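Local coordinates for Ice-binding protein isoform1a (Antarctomyces psychrotrophicus, PDB 7BWY) that binds ice, probably through specific water molecules of the prism planes, and so acts as an antifreeze protein of an Antarctic fungus, at residues Q23-A28 and G35-T40; L80-D85 and A99-Y104; V113-G118 and I143-A148; A131-T136 and V157-T162. The protein carries 2 engineered substitutions. All coordinates share one frame; numbering follows the deposited sequence.

Contact 1: Q23-A28 and G35-T40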
loop_
_atom_site.group_PDB
_atom_site.type_symbol
_atom_site.label_atom_id
_atom_site.label_comp_id
_atom_site.label_asym_id
_atom_site.label_seq_id
_atom_site.Cartn_x
_atom_site.Cartn_y
_atom_site.Cartn_z
ATOM N N GLN A 23 11.445 7.348 -8.152
ATOM C CA GLN A 23 11.520 7.713 -9.560
ATOM C C GLN A 23 10.240 8.457 -9.928
ATOM O O GLN A 23 9.785 8.412 -11.053
ATOM C CB GLN A 23 11.747 6.429 -10.393
ATOM C CG GLN A 23 13.102 5.772 -10.106
ATOM C CD GLN A 23 13.177 4.307 -10.490
ATOM O OE1 GLN A 23 13.682 3.468 -9.735
ATOM N NE2 GLN A 23 12.646 3.937 -11.661
ATOM N N GLY A 24 9.588 9.076 -8.946
ATOM C CA GLY A 24 8.545 10.044 -9.253
ATOM C C GLY A 24 7.114 9.552 -9.024
ATOM O O GLY A 24 6.810 8.342 -8.970
ATOM N N VAL A 25 6.222 10.539 -8.983
ATOM C CA VAL A 25 4.796 10.295 -8.905
ATOM C C VAL A 25 4.191 10.957 -10.130
ATOM O O VAL A 25 4.359 12.154 -10.293
ATOM C CB VAL A 25 4.218 10.886 -7.604
ATOM C CG1 VAL A 25 2.704 10.672 -7.463
ATOM C CG2 VAL A 25 4.905 10.258 -6.407
ATOM N N ALA A 26 3.445 10.172 -10.914
ATOM C CA ALA A 26 2.623 10.683 -12.008
ATOM C C ALA A 26 1.133 10.539 -11.695
ATOM O O ALA A 26 0.617 9.448 -11.464
ATOM C CB ALA A 26 2.999 10.007 -13.324
ATOM N N ASN A 27 0.409 11.651 -11.792
ATOM C CA ASN A 27 -1.007 11.663 -11.517
ATOM C C ASN A 27 -1.819 12.189 -12.702
ATOM O O ASN A 27 -1.437 13.167 -13.318
ATOM C CB ASN A 27 -1.299 12.643 -10.357
ATOM C CG ASN A 27 -2.791 12.677 -10.115
ATOM O OD1 ASN A 27 -3.345 11.645 -9.717
ATOM N ND2 ASN A 27 -3.435 13.801 -10.419
ATOM N N ALA A 28 -3.019 11.640 -12.909
ATOM C CA ALA A 28 -4.049 12.253 -13.740
ATOM C C ALA A 28 -5.321 12.398 -12.903
ATOM O O ALA A 28 -5.622 11.560 -12.039
ATOM C CB ALA A 28 -4.317 11.420 -15.001
ATOM N N GLY A 35 -2.522 13.286 3.200
ATOM C CA GLY A 35 -1.197 12.878 3.628
ATOM C C GLY A 35 -0.117 13.680 2.902
ATOM O O GLY A 35 -0.432 14.600 2.131
ATOM N N ASP A 36 1.150 13.287 3.146
ATOM C CA ASP A 36 2.295 13.888 2.492
ATOM C C ASP A 36 2.557 13.120 1.206
ATOM O O ASP A 36 2.129 11.970 1.067
ATOM C CB ASP A 36 3.537 13.760 3.375
ATOM C CG ASP A 36 3.375 14.539 4.668
ATOM O OD1 ASP A 36 2.513 15.524 4.683
ATOM O OD2 ASP A 36 4.070 14.160 5.657
ATOM N N MET A 37 3.342 13.732 0.324
ATOM C CA MET A 37 3.719 13.047 -0.900
ATOM C C MET A 37 5.156 13.444 -1.206
ATOM O O MET A 37 5.516 14.619 -1.077
ATOM C CB MET A 37 2.824 13.552 -2.041
ATOM C CG MET A 37 3.378 13.121 -3.416
ATOM S SD MET A 37 2.075 13.270 -4.639
ATOM C CE MET A 37 2.163 15.054 -4.868
ATOM N N GLY A 38 5.973 12.489 -1.647
ATOM C CA GLY A 38 7.272 12.950 -2.073
ATOM C C GLY A 38 7.982 11.996 -3.014
ATOM O O GLY A 38 7.466 10.939 -3.362
ATOM N N THR A 39 9.159 12.427 -3.471
ATOM C CA THR A 39 10.036 11.655 -4.335
ATOM C C THR A 39 11.468 12.094 -4.066
ATOM O O THR A 39 11.716 13.263 -3.759
ATOM C CB THR A 39 9.683 11.868 -5.807
ATOM O OG1 THR A 39 10.562 11.043 -6.567
ATOM C CG2 THR A 39 9.838 13.304 -6.232
ATOM N N THR A 40 12.397 11.138 -4.119
ATOM C CA THR A 40 13.792 11.505 -3.942
ATOM C C THR A 40 14.358 11.969 -5.277
ATOM O O THR A 40 15.411 12.587 -5.267
ATOM C CB THR A 40 14.667 10.373 -3.405
ATOM O OG1 THR A 40 14.310 9.302 -4.270
ATOM C CG2 THR A 40 14.367 9.977 -1.985
#

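Contact 2: L80-D85 and A99-Y104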
loop_
_atom_site.group_PDB
_atom_site.type_symbol
_atom_site.label_atom_id
_atom_site.label_comp_id
_atom_site.label_asym_id
_atom_site.label_seq_id
_atom_site.Cartn_x
_atom_site.Cartn_y
_atom_site.Cartn_z
ATOM N N LEU A 80 10.130 -11.341 7.914
ATOM C CA LEU A 80 9.305 -12.032 8.898
ATOM C C LEU A 80 9.111 -13.479 8.501
ATOM O O LEU A 80 8.967 -13.790 7.327
ATOM C CB LEU A 80 7.933 -11.366 9.014
ATOM C CG LEU A 80 7.984 -9.966 9.615
ATOM C CD1 LEU A 80 6.614 -9.301 9.546
ATOM C CD2 LEU A 80 8.547 -9.979 11.030
ATOM N N ILE A 81 9.020 -14.358 9.492
ATOM C CA ILE A 81 8.693 -15.732 9.163
ATOM C C ILE A 81 7.164 -15.831 9.040
ATOM O O ILE A 81 6.421 -15.289 9.852
ATOM C CB ILE A 81 9.281 -16.676 10.249
ATOM C CG1 ILE A 81 10.817 -16.685 10.209
ATOM C CG2 ILE A 81 8.745 -18.119 10.098
ATOM C CD1 ILE A 81 11.477 -17.275 11.494
ATOM N N ALA A 82 6.685 -16.528 8.015
ATOM C CA ALA A 82 5.261 -16.567 7.727
ATOM C C ALA A 82 4.570 -17.384 8.802
ATOM O O ALA A 82 5.112 -18.390 9.186
ATOM C CB ALA A 82 5.027 -17.265 6.410
ATOM N N THR A 83 3.360 -17.000 9.216
ATOM C CA THR A 83 2.583 -17.888 10.058
ATOM C C THR A 83 1.572 -18.667 9.229
ATOM O O THR A 83 1.015 -19.627 9.728
ATOM C CB THR A 83 1.853 -17.127 11.149
ATOM O OG1 THR A 83 0.857 -16.328 10.509
ATOM C CG2 THR A 83 2.773 -16.275 12.001
ATOM N N VAL A 84 1.295 -18.245 7.982
ATOM C CA VAL A 84 0.442 -19.027 7.090
ATOM C C VAL A 84 1.133 -19.100 5.732
ATOM O O VAL A 84 1.501 -18.072 5.146
ATOM C CB VAL A 84 -0.980 -18.440 6.933
ATOM C CG1 VAL A 84 -1.845 -19.290 5.997
ATOM C CG2 VAL A 84 -1.693 -18.198 8.266
ATOM N N ASP A 85 1.273 -20.322 5.231
ATOM C CA ASP A 85 1.953 -20.471 3.972
ATOM C C ASP A 85 0.909 -20.765 2.907
ATOM O O ASP A 85 0.372 -21.854 2.905
ATOM C CB ASP A 85 3.018 -21.557 4.008
ATOM C CG ASP A 85 3.658 -21.807 2.650
ATOM O OD1 ASP A 85 3.482 -20.982 1.696
ATOM O OD2 ASP A 85 4.269 -22.854 2.528
ATOM N N ALA A 99 -5.321 -12.073 11.898
ATOM C CA ALA A 99 -3.954 -11.600 12.053
ATOM C C ALA A 99 -2.937 -12.637 11.628
ATOM O O ALA A 99 -3.102 -13.827 11.906
ATOM C CB ALA A 99 -3.693 -11.208 13.472
ATOM N N GLY A 100 -1.863 -12.191 10.970
ATOM C CA GLY A 100 -0.997 -13.238 10.454
ATOM C C GLY A 100 0.062 -12.709 9.500
ATOM O O GLY A 100 -0.027 -11.571 9.030
ATOM N N VAL A 101 1.071 -13.547 9.229
ATOM C CA VAL A 101 2.038 -13.262 8.179
ATOM C C VAL A 101 1.784 -14.316 7.116
ATOM O O VAL A 101 1.971 -15.530 7.358
ATOM C CB VAL A 101 3.504 -13.205 8.674
ATOM C CG1 VAL A 101 4.514 -12.970 7.524
ATOM C CG2 VAL A 101 3.648 -12.108 9.740
ATOM N N TYR A 102 1.206 -13.823 6.000
ATOM C CA TYR A 102 0.728 -14.726 4.961
ATOM C C TYR A 102 1.696 -14.597 3.792
ATOM O O TYR A 102 2.040 -13.480 3.372
ATOM C CB TYR A 102 -0.679 -14.331 4.518
ATOM C CG TYR A 102 -1.771 -14.507 5.540
ATOM C CD1 TYR A 102 -1.914 -13.621 6.594
ATOM C CD2 TYR A 102 -2.676 -15.552 5.416
ATOM C CE1 TYR A 102 -2.960 -13.756 7.496
ATOM C CE2 TYR A 102 -3.716 -15.710 6.320
ATOM C CZ TYR A 102 -3.822 -14.835 7.387
ATOM O OH TYR A 102 -4.833 -15.001 8.289
ATOM N N LYS A 103 2.141 -15.750 3.320
ATOM C CA LYS A 103 3.232 -15.875 2.382
ATOM C C LYS A 103 2.625 -16.420 1.092
ATOM O O LYS A 103 2.048 -17.496 1.089
ATOM C CB LYS A 103 4.225 -16.874 2.978
ATOM C CG LYS A 103 5.133 -17.580 1.992
ATOM C CD LYS A 103 6.232 -18.367 2.685
ATOM C CE LYS A 103 7.178 -19.001 1.681
ATOM N NZ LYS A 103 6.412 -19.955 0.827
ATOM N N TYR A 104 2.787 -15.702 -0.016
ATOM C CA TYR A 104 2.333 -16.231 -1.301
ATOM C C TYR A 104 3.525 -16.244 -2.243
ATOM O O TYR A 104 4.203 -15.224 -2.349
ATOM C CB TYR A 104 1.247 -15.321 -1.905
ATOM C CG TYR A 104 -0.073 -15.294 -1.167
ATOM C CD1 TYR A 104 -0.236 -14.539 -0.014
ATOM C CD2 TYR A 104 -1.167 -16.014 -1.647
ATOM C CE1 TYR A 104 -1.447 -14.558 0.673
ATOM C CE2 TYR A 104 -2.396 -15.998 -1.003
ATOM C CZ TYR A 104 -2.531 -15.276 0.180
ATOM O OH TYR A 104 -3.732 -15.307 0.870
HETATM O O HOH W 1 -1.505 -16.532 11.430
#

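Contact 3: V113-G118 and I143-A148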
loop_
_atom_site.group_PDB
_atom_site.type_symbol
_atom_site.label_atom_id
_atom_site.label_comp_id
_atom_site.label_asym_id
_atom_site.label_seq_id
_atom_site.Cartn_x
_atom_site.Cartn_y
_atom_site.Cartn_z
ATOM N N VAL A 113 -14.228 -9.495 -2.519
ATOM C CA VAL A 113 -14.076 -8.870 -1.201
ATOM C C VAL A 113 -13.152 -9.727 -0.359
ATOM O O VAL A 113 -13.319 -10.961 -0.330
ATOM C CB VAL A 113 -15.413 -8.746 -0.481
ATOM C CG1 VAL A 113 -15.133 -8.113 0.873
ATOM C CG2 VAL A 113 -16.364 -7.883 -1.327
ATOM N N LEU A 114 -12.105 -9.093 0.179
ATOM C CA LEU A 114 -11.254 -9.774 1.155
ATOM C C LEU A 114 -11.601 -9.137 2.491
ATOM O O LEU A 114 -11.566 -7.897 2.571
ATOM C CB LEU A 114 -9.783 -9.479 0.858
ATOM C CG LEU A 114 -8.793 -9.850 1.970
ATOM C CD1 LEU A 114 -8.890 -11.344 2.267
ATOM C CD2 LEU A 114 -7.374 -9.523 1.496
ATOM N N THR A 115 -11.944 -9.970 3.500
ATOM C CA THR A 115 -12.234 -9.403 4.825
ATOM C C THR A 115 -11.069 -9.603 5.789
ATOM O O THR A 115 -10.526 -10.705 5.898
ATOM C CB THR A 115 -13.439 -10.082 5.480
ATOM O OG1 THR A 115 -14.477 -9.964 4.501
ATOM C CG2 THR A 115 -13.831 -9.390 6.779
ATOM N N LEU A 116 -10.724 -8.553 6.537
ATOM C CA LEU A 116 -9.682 -8.768 7.532
ATOM C C LEU A 116 -10.332 -8.759 8.923
ATOM O O LEU A 116 -10.908 -7.764 9.351
ATOM C CB LEU A 116 -8.561 -7.726 7.360
ATOM C CG LEU A 116 -7.951 -7.713 5.947
ATOM C CD1 LEU A 116 -6.927 -6.622 5.755
ATOM C CD2 LEU A 116 -7.376 -9.068 5.566
ATOM N N ASP A 117 -10.255 -9.886 9.625
ATOM C CA ASP A 117 -10.986 -10.042 10.876
ATOM C C ASP A 117 -10.093 -9.797 12.097
ATOM O O ASP A 117 -9.232 -10.615 12.416
ATOM C CB ASP A 117 -11.639 -11.414 10.881
ATOM C CG ASP A 117 -12.413 -11.742 12.161
ATOM O OD1 ASP A 117 -12.466 -10.917 13.100
ATOM O OD2 ASP A 117 -12.895 -12.868 12.220
ATOM N N GLY A 118 -10.294 -8.655 12.771
ATOM C CA GLY A 118 -9.475 -8.327 13.928
ATOM C C GLY A 118 -9.662 -9.283 15.134
ATOM O O GLY A 118 -8.928 -9.170 16.100
ATOM N N ILE A 143 -12.318 -5.276 3.291
ATOM C CA ILE A 143 -13.193 -4.889 4.400
ATOM C C ILE A 143 -12.510 -5.216 5.745
ATOM O O ILE A 143 -11.934 -6.294 5.864
ATOM C CB ILE A 143 -14.527 -5.671 4.211
ATOM C CG1 ILE A 143 -15.329 -5.103 3.042
ATOM C CG2 ILE A 143 -15.396 -5.647 5.439
ATOM C CD1 ILE A 143 -15.559 -3.612 3.116
ATOM N N LEU A 144 -12.613 -4.308 6.741
ATOM C CA LEU A 144 -12.089 -4.468 8.113
ATOM C C LEU A 144 -13.220 -4.862 9.054
ATOM O O LEU A 144 -14.260 -4.247 9.038
ATOM C CB LEU A 144 -11.540 -3.124 8.616
ATOM C CG LEU A 144 -10.461 -2.597 7.680
ATOM C CD1 LEU A 144 -9.784 -1.330 8.153
ATOM C CD2 LEU A 144 -9.480 -3.700 7.387
ATOM N N THR A 145 -13.025 -5.838 9.921
ATOM C CA THR A 145 -14.079 -6.159 10.868
ATOM C C THR A 145 -13.476 -6.450 12.258
ATOM O O THR A 145 -12.282 -6.742 12.377
ATOM C CB THR A 145 -14.925 -7.282 10.255
ATOM O OG1 THR A 145 -16.083 -7.316 11.069
ATOM C CG2 THR A 145 -14.273 -8.643 10.305
ATOM N N ASN A 146 -14.298 -6.303 13.319
ATOM C CA ASN A 146 -14.013 -6.763 14.671
ATOM C C ASN A 146 -12.663 -6.200 15.118
ATOM O O ASN A 146 -11.771 -6.977 15.453
ATOM C CB ASN A 146 -13.776 -8.282 14.728
ATOM C CG ASN A 146 -14.981 -9.107 14.324
ATOM O OD1 ASN A 146 -16.096 -8.634 14.401
ATOM N ND2 ASN A 146 -14.809 -10.359 13.915
ATOM N N GLY A 147 -12.478 -4.877 15.033
ATOM C CA GLY A 147 -11.253 -4.252 15.521
ATOM C C GLY A 147 -10.083 -4.083 14.531
ATOM O O GLY A 147 -9.143 -3.364 14.875
ATOM N N ALA A 148 -10.092 -4.784 13.374
ATOM C CA ALA A 148 -9.029 -4.692 12.367
ATOM C C ALA A 148 -8.803 -3.224 12.031
ATOM O O ALA A 148 -9.776 -2.545 11.854
ATOM C CB ALA A 148 -9.407 -5.488 11.130
#

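Contact 4: A131-T136 and V157-T162. Engineered in segment 157-162: Tyr159 (natural residue Ser).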
loop_
_atom_site.group_PDB
_atom_site.type_symbol
_atom_site.label_atom_id
_atom_site.label_comp_id
_atom_site.label_asym_id
_atom_site.label_seq_id
_atom_site.Cartn_x
_atom_site.Cartn_y
_atom_site.Cartn_z
ATOM N N ALA A 131 5.253 -12.570 -3.088
ATOM C CA ALA A 131 6.603 -12.705 -3.647
ATOM C C ALA A 131 6.704 -11.936 -4.984
ATOM O O ALA A 131 7.780 -11.441 -5.315
ATOM C CB ALA A 131 6.944 -14.160 -3.867
ATOM N N THR A 132 5.601 -11.811 -5.753
ATOM C CA THR A 132 5.745 -11.182 -7.059
ATOM C C THR A 132 4.756 -10.033 -7.182
ATOM O O THR A 132 4.965 -8.979 -6.563
ATOM C CB THR A 132 5.698 -12.206 -8.207
ATOM O OG1 THR A 132 4.380 -12.743 -8.344
ATOM C CG2 THR A 132 6.742 -13.308 -8.146
ATOM N N THR A 133 3.687 -10.222 -7.991
ATOM C CA THR A 133 2.811 -9.089 -8.287
ATOM C C THR A 133 1.575 -9.139 -7.394
ATOM O O THR A 133 1.162 -10.204 -6.981
ATOM C CB THR A 133 2.398 -9.021 -9.772
ATOM O OG1 THR A 133 1.853 -10.299 -10.097
ATOM C CG2 THR A 133 3.541 -8.681 -10.715
ATOM N N LEU A 134 0.959 -7.986 -7.156
ATOM C CA LEU A 134 -0.436 -7.929 -6.697
ATOM C C LEU A 134 -1.278 -7.201 -7.746
ATOM O O LEU A 134 -0.951 -6.051 -8.155
ATOM C CB LEU A 134 -0.470 -7.123 -5.376
ATOM C CG LEU A 134 -1.860 -6.671 -4.913
ATOM C CD1 LEU A 134 -2.708 -7.876 -4.514
ATOM C CD2 LEU A 134 -1.702 -5.708 -3.746
ATOM N N VAL A 135 -2.411 -7.820 -8.104
ATOM C CA VAL A 135 -3.396 -7.140 -8.939
ATOM C C VAL A 135 -4.742 -7.085 -8.218
ATOM O O VAL A 135 -5.295 -8.112 -7.833
ATOM C CB VAL A 135 -3.531 -7.846 -10.326
ATOM C CG1 VAL A 135 -4.498 -7.108 -11.237
ATOM C CG2 VAL A 135 -2.203 -7.825 -11.045
ATOM N N THR A 136 -5.326 -5.904 -8.048
ATOM C CA THR A 136 -6.733 -5.998 -7.643
ATOM C C THR A 136 -7.677 -5.668 -8.801
ATOM O O THR A 136 -7.392 -4.751 -9.586
ATOM C CB THR A 136 -6.993 -5.104 -6.421
ATOM O OG1 THR A 136 -6.963 -3.721 -6.807
ATOM C CG2 THR A 136 -5.966 -5.355 -5.333
ATOM N N VAL A 157 5.048 -6.118 -1.412
ATOM C CA VAL A 157 4.875 -6.629 -2.775
ATOM C C VAL A 157 6.249 -6.811 -3.430
ATOM O O VAL A 157 6.994 -5.851 -3.628
ATOM C CB VAL A 157 3.995 -5.646 -3.572
ATOM C CG1 VAL A 157 3.831 -6.158 -5.012
ATOM C CG2 VAL A 157 2.650 -5.439 -2.870
ATOM N N GLY A 158 6.587 -8.052 -3.751
ATOM C CA GLY A 158 7.918 -8.363 -4.236
ATOM C C GLY A 158 8.240 -7.688 -5.581
ATOM O O GLY A 158 9.393 -7.406 -5.829
ATOM N N TYR A 159 7.265 -7.499 -6.479
ATOM C CA TYR A 159 7.485 -6.794 -7.745
ATOM C C TYR A 159 6.716 -5.475 -7.718
ATOM O O TYR A 159 7.191 -4.497 -7.111
ATOM C CB TYR A 159 6.943 -7.639 -8.893
ATOM C CG TYR A 159 7.725 -8.874 -9.287
ATOM C CD1 TYR A 159 8.875 -9.283 -8.610
ATOM C CD2 TYR A 159 7.329 -9.639 -10.404
ATOM C CE1 TYR A 159 9.593 -10.409 -9.014
ATOM C CE2 TYR A 159 8.026 -10.774 -10.824
ATOM C CZ TYR A 159 9.162 -11.154 -10.109
ATOM O OH TYR A 159 9.822 -12.294 -10.433
ATOM N N SER A 160 5.504 -5.467 -8.328
ATOM C CA SER A 160 4.735 -4.223 -8.397
ATOM C C SER A 160 3.269 -4.536 -8.096
ATOM O O SER A 160 2.820 -5.662 -8.305
ATOM C CB SER A 160 4.875 -3.586 -9.777
ATOM O OG SER A 160 6.247 -3.347 -10.081
ATOM N N ALA A 161 2.525 -3.539 -7.609
ATOM C CA ALA A 161 1.099 -3.690 -7.379
ATOM C C ALA A 161 0.318 -2.861 -8.408
ATOM O O ALA A 161 0.633 -1.675 -8.667
ATOM C CB ALA A 161 0.843 -3.119 -5.978
ATOM N N THR A 162 -0.826 -3.401 -8.841
ATOM C CA THR A 162 -1.761 -2.603 -9.625
ATOM C C THR A 162 -3.114 -2.670 -8.945
ATOM O O THR A 162 -3.635 -3.775 -8.731
ATOM C CB THR A 162 -2.083 -3.245 -11.001
ATOM O OG1 THR A 162 -0.840 -3.619 -11.549
ATOM C CG2 THR A 162 -2.694 -2.271 -11.984
#

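Contact 1: Q23-A28 and G35-T40
Val25 lays its CG1 methyl against the sulfur of Met37, and the two side chains cross obliquely. CG1 lies 3.9 Å from Met37 SD. The other methyl, CG2, sits 4.0 Å from the carbonyl O of Gly38. Val25 CG1 is anti to the backbone N (chi1 180°), and the Met37 chain runs extended until it bends at chi3 (78°); together these bring Val25 CG1 and Met37 SD into contact. Further along, Thr39 turns its hydroxyl to the backbone of Gly24, with OG1 3.2 Å from Gly24 N. That hydroxyl is hydrogen-bonded to Ala21 O and Gly41 N. At the backbone angles of Gly24, a CB would press on the carbonyl O of Gln23.

Strands 25-28 and 36-39 belong to different faces of the right-handed beta-helix, so their side chains meet in its interior. Ile44 touches Val25, Met37 and Thr39, and Leu199 also packs on Val25. The contact is therefore mainly apolar. A thioether and two valine methyls, with Ile44 and Leu199, pack between the faces, and the one buried hydroxyl at its border is satisfied by main-chain atoms.

Contact 2: L80-D85 and A99-Y104
Segments 80-85 and 99-104 run parallel where Val84 pairs with Tyr102 and Asp85 with Lys103. Val101 O accepts Thr83 N at 2.7 Å and Val84 N at 2.9 Å. Lys103 N returns a bond to Val84 O. The chain leaving helix 61-79 is thus joined, through strand 84-85, to strand 100-104 of the right-handed beta-helix.

Thr83 OG1 takes the N-H of Val101 at 3.1 Å in a fairly straight bond (162°). A water joins the same hydroxyl to Ala99 O. Val84 lies alongside Tyr102 and sets CG2 over one ring face, 4.1 Å from the ring centroid, a CH-pi contact. Phe97 and Phe128 also meet this ring, and its OH bonds Val98 O. Leu80 crosses Val101 at about a right angle, with Leu80 CB 4.1 Å from Val101 CG1. Ala82 CB packs 3.5 Å from Lys103 CB.

The Lys103 chain is extended until chi4 (-61°) turns the amine to Asp85. Lys103 NZ reaches Asp85 OD1 at 3.2 Å from above the carboxylate plane. The same amine forms a salt bridge with Asp105, its stronger partner, and Asp85 OD1 also takes the N-H of Ala87. A methionine in place of Lys103 would probably leave Asp85 and Asp105 without the positive charge they share.

Backbone bonds thus set the register, the charged pairs lie on the more exposed side and the rings on the buried one.

Contact 3: V113-G118 and I143-A148
Asp117 and Asn146 meet through their polar ends. Asn146 ND2 points to Asp117 OD1 as donor; the modelled 2.5 Å is too short to be taken literally. The amide comes from above the carboxylate plane, and the amide and carboxylate planes are 65° apart. On the same face, Thr145 CG2 touches Asp117 CA at 3.6 Å and Thr115 CG2 at 3.6 Å. Thr115 CG2 is anti to its own N, and this swings the methyl toward Thr145. Val113 CG1 packs on Ile143 CG1 at 3.7 Å. On the other face, Leu144 CD2 reaches back to Leu116 CB at 4.1 Å.

Behind these side chains is a parallel ladder pairing Thr115 with Ile143, Leu116 with Leu144 and Asp117 with Thr145. Ile143 N bonds Leu114 O, and Leu116 N bonds Ile143 O. Thr145 N then bonds Leu116 O. These are neighbouring coils of the right-handed beta-helix, stacked strand on strand.

The ladder ends at a type I' turn from Thr145 to Ala148. Thr145 O accepts Gly118 N at 2.8 Å and Ala148 N at 3.1 Å, from opposite faces of its plane. A side chain on Gly118 would clash with this turn.

Asp117 OD1 also takes the N-H of Ala119, which helps fix the carboxylate. An alanine in place of Asp117 is likely to leave the Ala119 N-H without this acceptor and the Asn146 amide without its carboxylate partner. Farther out, Thr96 of strand 95-98 touches Asp117 and Thr115, while Trp126 and Phe128 pack on Leu116.

Contact 4: A131-T136 and V157-T162
Tyr159, an engineered residue that is serine in the natural protein, has CG anti to its carbonyl carbon (chi1 -73°), which lays the ring alongside Thr132. In Thr132, OG1 lies between the backbone N and the carbonyl carbon (chi1 70°); this leaves CG2 anti to the carbonyl carbon, where it meets Tyr159 CZ. Thr132 CB sits over one face of the Tyr159 ring, 3.8 Å from its centroid, in a CH-pi contact offset toward the rim. Thr133 CG2 approaches the ring edge, 3.9 Å from Tyr159 CD2.

In the backbone, Tyr159 N donates to Thr132 O at 2.7 Å. Val157 CG1 comes within 3.4 Å of Thr132 O. Gly158 CA makes a CA-H...O contact with Ala131 O. A CB on Gly158 would strike that carbonyl.

Past this bend the chains become parallel strands, with Leu134 paired to Ala161 and Val135 to Thr162. Leu134 N bonds Ser160 O at 3.2 Å. Leu134 O then accepts Thr162 N, and Thr136 N closes the ladder on Thr162 O at 2.8 Å. Leu134 CB lies 4.3 Å from both Val157 CG2 and Ala161 CB.

The pair lies within one parallel sheet of the beta-helix. Strand 108-110 flanks 134-136, with Val108 against Leu134. Strand 179-181 flanks 161-163 across the sheet from it, and Val173 of strand 172-175 touches Ala161 from another face.

The four contacts sample different places along one right-handed beta-helix. Contact 1 comes first in the chain and joins two faces of one region. Contact 2 follows, just after helix 61-79, on the opposite side of the chain's centre; the two centres are about 30 Å apart. Contacts 3 and 4 interleave: 131-136 falls between the segments of contact 3, and 143-148 between those of contact 4. Contacts 2 and 4 touch: Tyr104 O probably accepts a hydrogen bond from Ala131 N. Strands 25-28, 134-136 and 161-163 share one seven-stranded sheet, which ties contact 1 to contact 4. The stacked coils probably give regular, fairly flat faces, consistent with ice binding.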